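Side-chain contact in UDP-N-acetylglucosamine 4,6-dehydratase (Vibrio fischeri, PDB 3PVZ), which binds NAD and probably acts as a lyase, removing water from UDP-N-acetylglucosamine as a 4,6-dehydratase of the polysaccharide synthase family: residues A[177-180]-A[181-184]. Sequence-based numbering, arbitrary orientation. Where two conformers were deposited one is given.
Sequences ASKR and IMEM. With NAD (nicotinamide-adenine-dinucleotide), chain E.
Arg180 and Glu183 meet one helical turn apart, on the partly exposed side of helix 174-189. A salt bridge joins Arg180 NH1 to Glu183 OE1 at 2.9 Å. The guanidinium and carboxylate planes stand 83° apart, and NH1 and OE1 are the one pair that makes the bridge. Arg180 has CG anti to its own N (chi1 177°), and a bend at chi2 turns the chain along the helix. Glu183 OE2 takes hydrogen bonds from Asn345 and Ser347, which probably helps to fix the carboxylate. Met184, a selenomethionine, covers one guanidinium face, with CE 4.0 Å above the plane and over the centre. Bridge and cover belong to the Arg180 conformer described; a second was deposited. This helix is the crossover of a beta-alpha-beta unit in the Rossmann-type domain, between strands 159-163 and 194-198. Lys179 appears to match the lysine of the short-chain dehydrogenase YxxxK motif, with Met175 at the tyrosine position. Met184 and the remaining residues are buried. Leu354 and Met382 touch Met184. Ile181, in the conformer described, folds back on Ala177 O, and Phe357 and Phe379 touch its side chain. Selenomethionine Met182 runs beside Lys179 in the same direction. Its CE is 3.9 Å from Lys179 CD, and its side chain also touches Thr145 of helix 131-154. Bends at chi2 and chi4 bring Lys179 NZ to both hydroxyls of the nicotinamide ribose, at 2.6 Å from NAD O2D and 2.8 Å from NAD O3D. Two hydrogen bonds hold NZ at the sugar. Lys123 NZ and Ser206 OG also hydrogen-bond NAD.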
ATOM      1  N   ALA A 177       2.147  16.647  12.651  1.00 43.34           N
ATOM      2  CA  ALA A 177       1.217  16.826  13.769  1.00 43.09           C
ATOM      3  C   ALA A 177       0.601  15.463  14.174  1.00 42.40           C
ATOM      4  O   ALA A 177       0.449  15.176  15.375  1.00 42.14           O
ATOM      5  CB  ALA A 177       0.154  17.807  13.428  1.00 44.31           C
ATOM      6  N   SER A 178       0.294  14.614  13.195  1.00 41.36           N
ATOM      7  CA  SER A 178      -0.331  13.323  13.518  1.00 41.01           C
ATOM      8  C   SER A 178       0.643  12.480  14.302  1.00 39.88           C
ATOM      9  O   SER A 178       0.244  11.897  15.306  1.00 39.73           O
ATOM     10  CB  SER A 178      -0.900  12.574  12.295  1.00 39.61           C
ATOM     11  OG  SER A 178       0.110  11.935  11.574  1.00 40.12           O
ATOM     12  N   LYS A 179       1.905  12.435  13.871  1.00 39.78           N
ATOM     13  CA  LYS A 179       2.943  11.704  14.620  1.00 39.56           C
ATOM     14  C   LYS A 179       3.167  12.372  15.999  1.00 39.39           C
ATOM     15  O   LYS A 179       3.487  11.700  16.979  1.00 39.53           O
ATOM     16  CB  LYS A 179       4.272  11.614  13.847  1.00 39.91           C
ATOM     17  CG  LYS A 179       4.228  10.995  12.413  1.00 41.36           C
ATOM     18  CD  LYS A 179       4.266   9.462  12.432  1.00 44.94           C
ATOM     19  CE  LYS A 179       4.580   8.864  11.022  1.00 44.79           C
ATOM     20  NZ  LYS A 179       6.024   8.920  10.675  1.00 45.30           N
ATOM     21  N   ARG A 180       3.011  13.684  16.095  1.00 39.24           N
ATOM     22  CA  ARG A 180       3.170  14.356  17.381  0.60 39.70           C
ATOM     23  C   ARG A 180       2.021  14.020  18.322  1.00 39.41           C
ATOM     24  O   ARG A 180       2.220  13.868  19.522  1.00 39.14           O
ATOM     25  CB  ARG A 180       3.268  15.873  17.201  0.60 40.57           C
ATOM     26  CG  ARG A 180       3.354  16.630  18.505  0.60 41.99           C
ATOM     27  CD  ARG A 180       4.628  16.308  19.305  0.60 42.81           C
ATOM     28  NE  ARG A 180       4.533  16.958  20.606  0.60 45.55           N
ATOM     29  CZ  ARG A 180       4.201  16.364  21.750  0.60 45.02           C
ATOM     30  NH1 ARG A 180       3.991  15.044  21.813  0.60 42.61           N
ATOM     31  NH2 ARG A 180       4.131  17.106  22.854  0.60 45.73           N
ATOM     32  N   ILE A 181       0.814  13.910  17.776  1.00 39.63           N
ATOM     33  CA  ILE A 181      -0.337  13.532  18.588  0.60 40.01           C
ATOM     34  C   ILE A 181      -0.179  12.064  19.001  1.00 39.27           C
ATOM     35  O   ILE A 181      -0.436  11.706  20.150  1.00 38.97           O
ATOM     36  CB  ILE A 181      -1.690  13.785  17.855  0.60 39.86           C
ATOM     37  CG1 ILE A 181      -1.909  15.278  17.668  0.60 40.81           C
ATOM     38  CG2 ILE A 181      -2.853  13.164  18.621  0.60 37.90           C
ATOM     39  CD1 ILE A 181      -2.734  15.635  16.455  0.60 39.84           C
HETATM   40  N   MSE A 182       0.293  11.239  18.089  1.00 39.36           N
HETATM   41  CA  MSE A 182       0.558   9.838  18.414  1.00 39.43           C
HETATM   42  C   MSE A 182       1.459   9.661  19.640  1.00 38.65           C
HETATM   43  O   MSE A 182       1.190   8.822  20.493  1.00 37.14           O
HETATM   44  CB  MSE A 182       1.233   9.141  17.249  1.00 40.20           C
HETATM   45  CG  MSE A 182       1.490   7.650  17.515  1.00 43.01           C
HETATM   46 SE   MSE A 182       3.170   7.125  16.717  0.65 59.36          SE
HETATM   47  CE  MSE A 182       2.578   7.074  14.998  1.00 38.57           C
ATOM     48  N   GLU A 183       2.546  10.430  19.670  1.00 38.92           N
ATOM     49  CA  GLU A 183       3.519  10.450  20.781  1.00 38.63           C
ATOM     50  C   GLU A 183       2.840  10.741  22.136  1.00 37.52           C
ATOM     51  O   GLU A 183       3.210  10.172  23.166  1.00 37.93           O
ATOM     52  CB  GLU A 183       4.588  11.516  20.511  1.00 39.66           C
ATOM     53  CG  GLU A 183       5.692  11.615  21.566  1.00 42.19           C
ATOM     54  CD  GLU A 183       6.737  12.712  21.286  1.00 47.83           C
ATOM     55  OE1 GLU A 183       6.394  13.774  20.714  1.00 49.78           O
ATOM     56  OE2 GLU A 183       7.910  12.513  21.686  1.00 51.34           O
HETATM   57  N   MSE A 184       1.842  11.590  22.136  1.00 36.52           N
HETATM   58  CA  MSE A 184       1.065  11.849  23.371  1.00 36.60           C
HETATM   59  C   MSE A 184       0.373  10.552  23.837  1.00 35.45           C
HETATM   60  O   MSE A 184       0.445  10.172  25.015  1.00 34.68           O
HETATM   61  CB  MSE A 184       0.007  12.911  23.124  1.00 37.27           C
HETATM   62  CG  MSE A 184       0.554  14.263  22.766  1.00 39.46           C
HETATM   63 SE   MSE A 184      -0.877  15.520  22.327  0.65 41.77          SE
HETATM   64  CE  MSE A 184       0.184  17.055  21.813  1.00 45.04           C
TER
HETATM   65  PA  NAD E 501       6.242   2.557   3.901  1.00 31.58           P
HETATM   66  O1A NAD E 501       5.192   3.265   3.109  1.00 31.45           O
HETATM   67  O2A NAD E 501       7.191   1.848   2.983  1.00 31.09           O
HETATM   68  O5B NAD E 501       5.645   1.298   4.667  1.00 31.45           O
HETATM   69  C5B NAD E 501       4.507   1.559   5.518  1.00 29.34           C
HETATM   70  C4B NAD E 501       3.824   0.189   5.599  1.00 29.28           C
HETATM   71  O4B NAD E 501       2.679   0.208   6.426  1.00 26.84           O
HETATM   72  C3B NAD E 501       3.366  -0.266   4.176  1.00 27.95           C
HETATM   73  O3B NAD E 501       3.855  -1.554   3.866  1.00 31.61           O
HETATM   74  C2B NAD E 501       1.824  -0.232   4.294  1.00 27.90           C
HETATM   75  O2B NAD E 501       1.145  -1.103   3.398  1.00 27.07           O
HETATM   76  C1B NAD E 501       1.709  -0.587   5.795  1.00 25.44           C
HETATM   77  N9A NAD E 501       0.409  -0.201   6.322  1.00 27.82           N
HETATM   78  C8A NAD E 501      -0.161   1.011   6.269  1.00 25.60           C
HETATM   79  N7A NAD E 501      -1.347   0.992   6.784  1.00 27.29           N
HETATM   80  C5A NAD E 501      -1.543  -0.267   7.281  1.00 28.62           C
HETATM   81  C6A NAD E 501      -2.596  -0.907   7.927  1.00 27.31           C
HETATM   82  N6A NAD E 501      -3.693  -0.146   8.249  1.00 28.79           N
HETATM   83  N1A NAD E 501      -2.498  -2.191   8.256  1.00 25.09           N
HETATM   84  C2A NAD E 501      -1.414  -2.892   7.942  1.00 25.50           C
HETATM   85  N3A NAD E 501      -0.412  -2.333   7.310  1.00 24.89           N
HETATM   86  C4A NAD E 501      -0.439  -1.050   6.975  1.00 25.64           C
HETATM   87  O3  NAD E 501       6.940   3.608   4.900  1.00 29.94           O
HETATM   88  PN  NAD E 501       8.457   3.323   5.420  1.00 30.80           P
HETATM   89  O1N NAD E 501       9.451   4.074   4.549  1.00 31.11           O
HETATM   90  O2N NAD E 501       8.886   1.936   5.671  1.00 29.17           O
HETATM   91  O5D NAD E 501       8.431   4.262   6.779  1.00 27.75           O
HETATM   92  C5D NAD E 501       7.790   3.598   7.858  1.00 26.13           C
HETATM   93  C4D NAD E 501       7.756   4.535   9.071  1.00 26.63           C
HETATM   94  O4D NAD E 501       9.045   5.208   9.224  1.00 28.13           O
HETATM   95  C3D NAD E 501       6.724   5.661   8.837  1.00 28.91           C
HETATM   96  O3D NAD E 501       6.162   6.174  10.066  1.00 35.22           O
HETATM   97  C2D NAD E 501       7.591   6.803   8.261  1.00 29.77           C
HETATM   98  O2D NAD E 501       7.006   8.098   8.469  1.00 34.13           O
HETATM   99  C1D NAD E 501       8.870   6.646   9.083  1.00 28.47           C
HETATM  100  N1N NAD E 501      10.030   7.287   8.447  1.00 34.87           N
HETATM  101  C2N NAD E 501      10.415   6.855   7.239  1.00 36.15           C
HETATM  102  C3N NAD E 501      11.506   7.410   6.603  1.00 37.63           C
HETATM  103  C7N NAD E 501      11.927   6.968   5.263  1.00 38.80           C
HETATM  104  O7N NAD E 501      12.861   7.582   4.753  1.00 39.45           O
HETATM  105  N7N NAD E 501      11.319   5.975   4.597  1.00 36.28           N
HETATM  106  C4N NAD E 501      12.225   8.450   7.242  1.00 36.74           C
HETATM  107  C5N NAD E 501      11.805   8.857   8.498  1.00 36.03           C
HETATM  108  C6N NAD E 501      10.686   8.262   9.082  1.00 36.84           C